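Local atomic coordinates of histidine acid phosphatase (Bifidobacterium longum subsp. infantis, PDB entry 6RXF), a protein that probably removes phosphate groups from inositol hexakisphosphate and other inositol polyphosphates, and from 2,3-bisphosphoglycerate, as a MINPP1-type histidine acid phosphatase. Residues 60-65 with 300-305; 90-95 with 317-322. The protein carries 1 engineered substitution. All coordinates share one frame; numbering follows the deposited sequence.

Contact 1: residues 60-65 with 300-305; sequences DALLMR and KKIKSE. With ZN (zinc ion), chain F.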
loop_
_atom_site.group_PDB
_atom_site.type_symbol
_atom_site.label_atom_id
_atom_site.label_comp_id
_atom_site.label_asym_id
_atom_site.label_seq_id
_atom_site.Cartn_x
_atom_site.Cartn_y
_atom_site.Cartn_z
ATOM N N ASP A 60 9.506 9.464 -15.778
ATOM C CA ASP A 60 10.480 10.533 -15.976
ATOM C C ASP A 60 11.233 10.356 -17.289
ATOM O O ASP A 60 11.585 11.342 -17.945
ATOM C CB ASP A 60 11.455 10.584 -14.794
ATOM C CG ASP A 60 12.068 9.224 -14.474
ATOM O OD1 ASP A 60 11.510 8.182 -14.886
ATOM O OD2 ASP A 60 13.120 9.198 -13.801
ATOM N N ALA A 61 11.474 9.105 -17.692
ATOM C CA ALA A 61 12.170 8.840 -18.948
ATOM C C ALA A 61 11.318 9.229 -20.151
ATOM O O ALA A 61 11.795 9.902 -21.073
ATOM C CB ALA A 61 12.561 7.364 -19.025
ATOM N N LEU A 62 10.049 8.806 -20.161
ATOM C CA LEU A 62 9.177 9.085 -21.298
ATOM C C LEU A 62 8.902 10.577 -21.444
ATOM O O LEU A 62 8.922 11.110 -22.559
ATOM C CB LEU A 62 7.868 8.309 -21.158
ATOM C CG LEU A 62 7.918 6.857 -21.641
ATOM C CD1 LEU A 62 6.671 6.088 -21.210
ATOM C CD2 LEU A 62 8.092 6.795 -23.156
ATOM N N LEU A 63 8.646 11.272 -20.332
ATOM C CA LEU A 63 8.390 12.706 -20.418
ATOM C C LEU A 63 9.633 13.469 -20.856
ATOM O O LEU A 63 9.519 14.518 -21.501
ATOM C CB LEU A 63 7.882 13.235 -19.076
ATOM C CG LEU A 63 6.438 12.885 -18.708
ATOM C CD1 LEU A 63 6.119 13.354 -17.295
ATOM C CD2 LEU A 63 5.450 13.473 -19.713
ATOM N N MET A 64 10.823 12.966 -20.518
ATOM C CA MET A 64 12.045 13.588 -21.014
ATOM C C MET A 64 12.153 13.443 -22.528
ATOM O O MET A 64 12.557 14.384 -23.222
ATOM C CB MET A 64 13.267 12.980 -20.323
ATOM C CG MET A 64 14.597 13.571 -20.776
ATOM S SD MET A 64 14.764 15.325 -20.374
ATOM C CE MET A 64 15.144 15.261 -18.625
ATOM N N ARG A 65 11.790 12.274 -23.058
ATOM C CA ARG A 65 11.764 12.092 -24.504
ATOM C C ARG A 65 10.775 13.050 -25.155
ATOM O O ARG A 65 11.065 13.652 -26.196
ATOM C CB ARG A 65 11.413 10.642 -24.844
ATOM C CG ARG A 65 12.402 9.613 -24.318
ATOM C CD ARG A 65 13.592 9.462 -25.248
ATOM N NE ARG A 65 14.509 10.596 -25.165
ATOM C CZ ARG A 65 15.768 10.518 -24.747
ATOM N NH1 ARG A 65 16.520 11.610 -24.709
ATOM N NH2 ARG A 65 16.276 9.352 -24.367
ATOM N N LYS A 300 7.000 0.547 -23.022
ATOM C CA LYS A 300 6.263 1.675 -22.473
ATOM C C LYS A 300 6.355 2.883 -23.394
ATOM O O LYS A 300 7.423 3.222 -23.912
ATOM C CB LYS A 300 6.781 2.011 -21.079
ATOM C CG LYS A 300 5.907 1.481 -19.945
ATOM C CD LYS A 300 5.661 -0.011 -20.055
ATOM C CE LYS A 300 5.109 -0.571 -18.756
ATOM N NZ LYS A 300 5.548 -1.991 -18.613
ATOM N N LYS A 301 5.212 3.530 -23.605
ATOM C CA LYS A 301 5.129 4.579 -24.603
ATOM C C LYS A 301 4.197 5.686 -24.126
ATOM O O LYS A 301 3.443 5.528 -23.163
ATOM C CB LYS A 301 4.656 4.011 -25.947
ATOM C CG LYS A 301 3.155 3.826 -26.050
ATOM C CD LYS A 301 2.782 2.765 -27.072
ATOM C CE LYS A 301 2.787 1.381 -26.467
ATOM N NZ LYS A 301 2.269 0.387 -27.439
ATOM N N ILE A 302 4.282 6.821 -24.809
ATOM C CA ILE A 302 3.323 7.915 -24.703
ATOM C C ILE A 302 2.685 8.065 -26.082
ATOM O O ILE A 302 3.369 8.472 -27.034
ATOM C CB ILE A 302 3.993 9.229 -24.261
ATOM C CG1 ILE A 302 4.512 9.158 -22.825
ATOM C CG2 ILE A 302 3.034 10.408 -24.443
ATOM C CD1 ILE A 302 5.193 10.455 -22.367
ATOM N N LYS A 303 1.385 7.732 -26.200
ATOM C CA LYS A 303 0.674 7.871 -27.469
ATOM C C LYS A 303 -0.388 8.980 -27.451
ATOM O O LYS A 303 -0.888 9.374 -28.519
ATOM C CB LYS A 303 0.009 6.546 -27.890
ATOM C CG LYS A 303 -1.028 5.895 -27.017
ATOM C CD LYS A 303 -0.564 4.761 -26.138
ATOM C CE LYS A 303 -1.676 4.307 -25.137
ATOM N NZ LYS A 303 -1.190 3.298 -24.151
ATOM N N SER A 304 -0.756 9.503 -26.277
ATOM C CA SER A 304 -1.867 10.446 -26.197
ATOM C C SER A 304 -1.567 11.512 -25.154
ATOM O O SER A 304 -0.609 11.415 -24.384
ATOM C CB SER A 304 -3.175 9.733 -25.857
ATOM O OG SER A 304 -3.051 9.062 -24.611
ATOM N N GLU A 305 -2.414 12.542 -25.149
ATOM C CA GLU A 305 -2.393 13.530 -24.072
ATOM C C GLU A 305 -2.646 12.884 -22.717
ATOM O O GLU A 305 -2.075 13.312 -21.706
ATOM C CB GLU A 305 -3.445 14.611 -24.325
ATOM C CG GLU A 305 -3.002 15.691 -25.277
ATOM C CD GLU A 305 -3.972 16.852 -25.307
ATOM O OE1 GLU A 305 -5.163 16.641 -24.997
ATOM O OE2 GLU A 305 -3.541 17.978 -25.637
HETATM ZN ZN ZN F . -5.571 18.635 -26.588
#

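Contact 2: residues 90-95 with 317-322; sequences SGITAA and IIAADM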
loop_
_atom_site.group_PDB
_atom_site.type_symbol
_atom_site.label_atom_id
_atom_site.label_comp_id
_atom_site.label_asym_id
_atom_site.label_seq_id
_atom_site.Cartn_x
_atom_site.Cartn_y
_atom_site.Cartn_z
ATOM N N SER A 90 14.990 16.362 -14.553
ATOM C CA SER A 90 16.337 15.944 -14.187
ATOM C C SER A 90 16.498 15.851 -12.678
ATOM O O SER A 90 17.254 15.012 -12.182
ATOM C CB SER A 90 17.378 16.894 -14.786
ATOM O OG SER A 90 17.015 18.255 -14.632
ATOM N N GLY A 91 15.757 16.658 -11.925
ATOM C CA GLY A 91 15.879 16.584 -10.481
ATOM C C GLY A 91 15.287 15.306 -9.910
ATOM O O GLY A 91 15.936 14.612 -9.127
ATOM N N ILE A 92 14.064 14.943 -10.320
ATOM C CA ILE A 92 13.471 13.714 -9.785
ATOM C C ILE A 92 14.295 12.492 -10.205
ATOM O O ILE A 92 14.536 11.578 -9.402
ATOM C CB ILE A 92 11.985 13.612 -10.202
ATOM C CG1 ILE A 92 11.245 12.567 -9.367
ATOM C CG2 ILE A 92 11.837 13.430 -11.695
ATOM C CD1 ILE A 92 10.783 13.171 -8.084
ATOM N N THR A 93 14.797 12.489 -11.445
ATOM C CA THR A 93 15.612 11.372 -11.912
ATOM C C THR A 93 16.907 11.259 -11.114
ATOM O O THR A 93 17.289 10.158 -10.704
ATOM C CB THR A 93 15.913 11.515 -13.402
ATOM O OG1 THR A 93 14.684 11.651 -14.129
ATOM C CG2 THR A 93 16.646 10.274 -13.903
ATOM N N ALA A 94 17.587 12.381 -10.862
ATOM C CA ALA A 94 18.807 12.328 -10.063
ATOM C C ALA A 94 18.518 11.852 -8.643
ATOM O O ALA A 94 19.281 11.060 -8.078
ATOM C CB ALA A 94 19.490 13.697 -10.045
ATOM N N ALA A 95 17.419 12.325 -8.048
ATOM C CA ALA A 95 17.071 11.887 -6.700
ATOM C C ALA A 95 16.834 10.383 -6.653
ATOM O O ALA A 95 17.309 9.701 -5.736
ATOM C CB ALA A 95 15.841 12.643 -6.202
ATOM N N ILE A 317 2.776 12.912 -7.522
ATOM C CA ILE A 317 2.466 12.212 -6.280
ATOM C C ILE A 317 3.706 11.539 -5.701
ATOM O O ILE A 317 3.853 11.465 -4.474
ATOM C CB ILE A 317 1.314 11.211 -6.484
ATOM C CG1 ILE A 317 1.685 10.126 -7.496
ATOM C CG2 ILE A 317 0.043 11.941 -6.921
ATOM C CD1 ILE A 317 0.554 9.131 -7.750
ATOM N N ILE A 318 4.622 11.059 -6.548
ATOM C CA ILE A 318 5.841 10.462 -6.010
ATOM C C ILE A 318 6.758 11.545 -5.459
ATOM O O ILE A 318 7.535 11.292 -4.531
ATOM C CB ILE A 318 6.550 9.594 -7.066
ATOM C CG1 ILE A 318 7.184 8.369 -6.406
ATOM C CG2 ILE A 318 7.627 10.382 -7.783
ATOM C CD1 ILE A 318 6.181 7.438 -5.745
ATOM N N ALA A 319 6.678 12.765 -5.998
ATOM C CA ALA A 319 7.434 13.863 -5.408
ATOM C C ALA A 319 6.975 14.136 -3.983
ATOM O O ALA A 319 7.788 14.501 -3.130
ATOM C CB ALA A 319 7.310 15.124 -6.265
ATOM N N ALA A 320 5.685 13.940 -3.700
ATOM C CA ALA A 320 5.219 14.015 -2.321
ATOM C C ALA A 320 5.859 12.937 -1.458
ATOM O O ALA A 320 6.081 13.150 -0.261
ATOM C CB ALA A 320 3.698 13.894 -2.270
ATOM N N ASP A 321 6.170 11.777 -2.042
ATOM C CA ASP A 321 6.840 10.722 -1.287
ATOM C C ASP A 321 8.320 11.016 -1.065
ATOM O O ASP A 321 8.893 10.574 -0.063
ATOM C CB ASP A 321 6.691 9.383 -2.007
ATOM C CG ASP A 321 5.323 8.764 -1.811
ATOM O OD1 ASP A 321 4.328 9.360 -2.276
ATOM O OD2 ASP A 321 5.249 7.674 -1.209
ATOM N N MET A 322 8.960 11.740 -1.981
ATOM C CA MET A 322 10.391 12.018 -1.891
ATOM C C MET A 322 10.664 13.384 -1.284
ATOM O O MET A 322 11.557 14.104 -1.738
ATOM C CB MET A 322 11.038 11.897 -3.265
ATOM C CG MET A 322 10.764 10.558 -3.929
ATOM S SD MET A 322 11.461 10.430 -5.581
ATOM C CE MET A 322 13.206 10.317 -5.192
#

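Contact 1: residues 60-65 with 300-305
Both methyls of L62 lie on main chain, while its CB meets I302. L62 CD2 is 3.7 Å from K300 O, and L62 CD1 is 3.8 Å from K301 N. The two branches thus cover the peptide that joins K300 to K301, where the short strand 301-302 begins. K300 CB lies 4.1 Å from L62 CD1, while the rest of the lysine bends at chi2 and leads away from the helix.

I302 is the main side-chain partner. Its CD1 reaches L62 CB at 3.6 Å and comes within 3.8 Å of L62 O, so the methyl sits against the helix backbone. CG1 of I302 is anti to its own carbonyl carbon (chi1 -67°), and the chain is extended beyond it (chi2 180°), which carries CD1 to the helix. L63 adds a lighter touch. Its CB points away, yet L63 CD2 comes back to 4.0 Å from I302 CD1, with the two side chains about at a right angle. The side-chain groups that touch are apolar, but part of what they cover is polar main chain.

Beyond the strand, S304 is the N-cap of helix 305-321. E305, in the first turn, holds a zinc ion with both carboxylate oxygens: E305 OE1 is 2.6 Å and E305 OE2 2.3 Å from the zinc. H246 and E262 also bind this metal, away from the apolar patch. I302 and L63 both also touch D311 on helix 305-321, which lies next to both segments. The contact sets helix 59-73 against strand 301-302, which pairs with 268-269 in a two-stranded antiparallel sheet, in the helical part of a branch 2 histidine phosphatase.

Contact 2: residues 90-95 with 317-322
I92 and M322 meet where two helices pack in the helical part of this histidine phosphatase. I92 lies on helix 79-99. Residues 317-322 lie on the C-terminal part of helix 305-321 or next to it. The contact is wholly apolar.

I92 does its touching with one atom, CD1. Its CG1 is anti to the backbone N (chi1 -165°), and chi2 near 84° turns the terminal methyl toward the other helix. I92 CD1 then lies 3.8 Å from M322 SD. I92 CD1 has looser neighbours in I318 CG2 at 4.2 Å and A319 CB at 4.4 Å. It therefore faces I318 and A319 of helix 305-321 as well as the methionine.

M322 has left the helical backbone range, with a positive psi of 41°. Its N still bonds to I318 O. Its CB points toward helix 79-99, and the side chain runs extended through chi2. It then bends at chi3, so that the sulfur and the methyl serve different partners. The side chains of I92 and M322 cross at about a right angle.

A95 stands one turn after I92 and directs its CB toward M322. E98 and H330, which bind a zinc ion, are close to A95, but the metal does not enter this contact. The bent end of the methionine closes the contact, with M322 CE 3.7 Å from A95 CB and 3.9 Å from A95 C.

After helix 25-28 and strand 38-48 the chain enters helix 59-73, then helix 79-99. More than 200 residues later it returns through strand 301-302 into helix 305-321. Contact 1 closes the loop from 60-65 to 300-305. Contact 2 closes the loop from 90-95 to 317-322. The segments alternate, so the two loops cross and neither nests in the other. Two consecutive helices are thus tied to a consecutive strand and helix. The contact centres are about 17 Å apart. They also meet directly: D60 OD2 and T93 OG1 are 2.9 Å apart, probably as a hydrogen bond between helices 59-73 and 79-99, and D60 CB packs on I92 CG2.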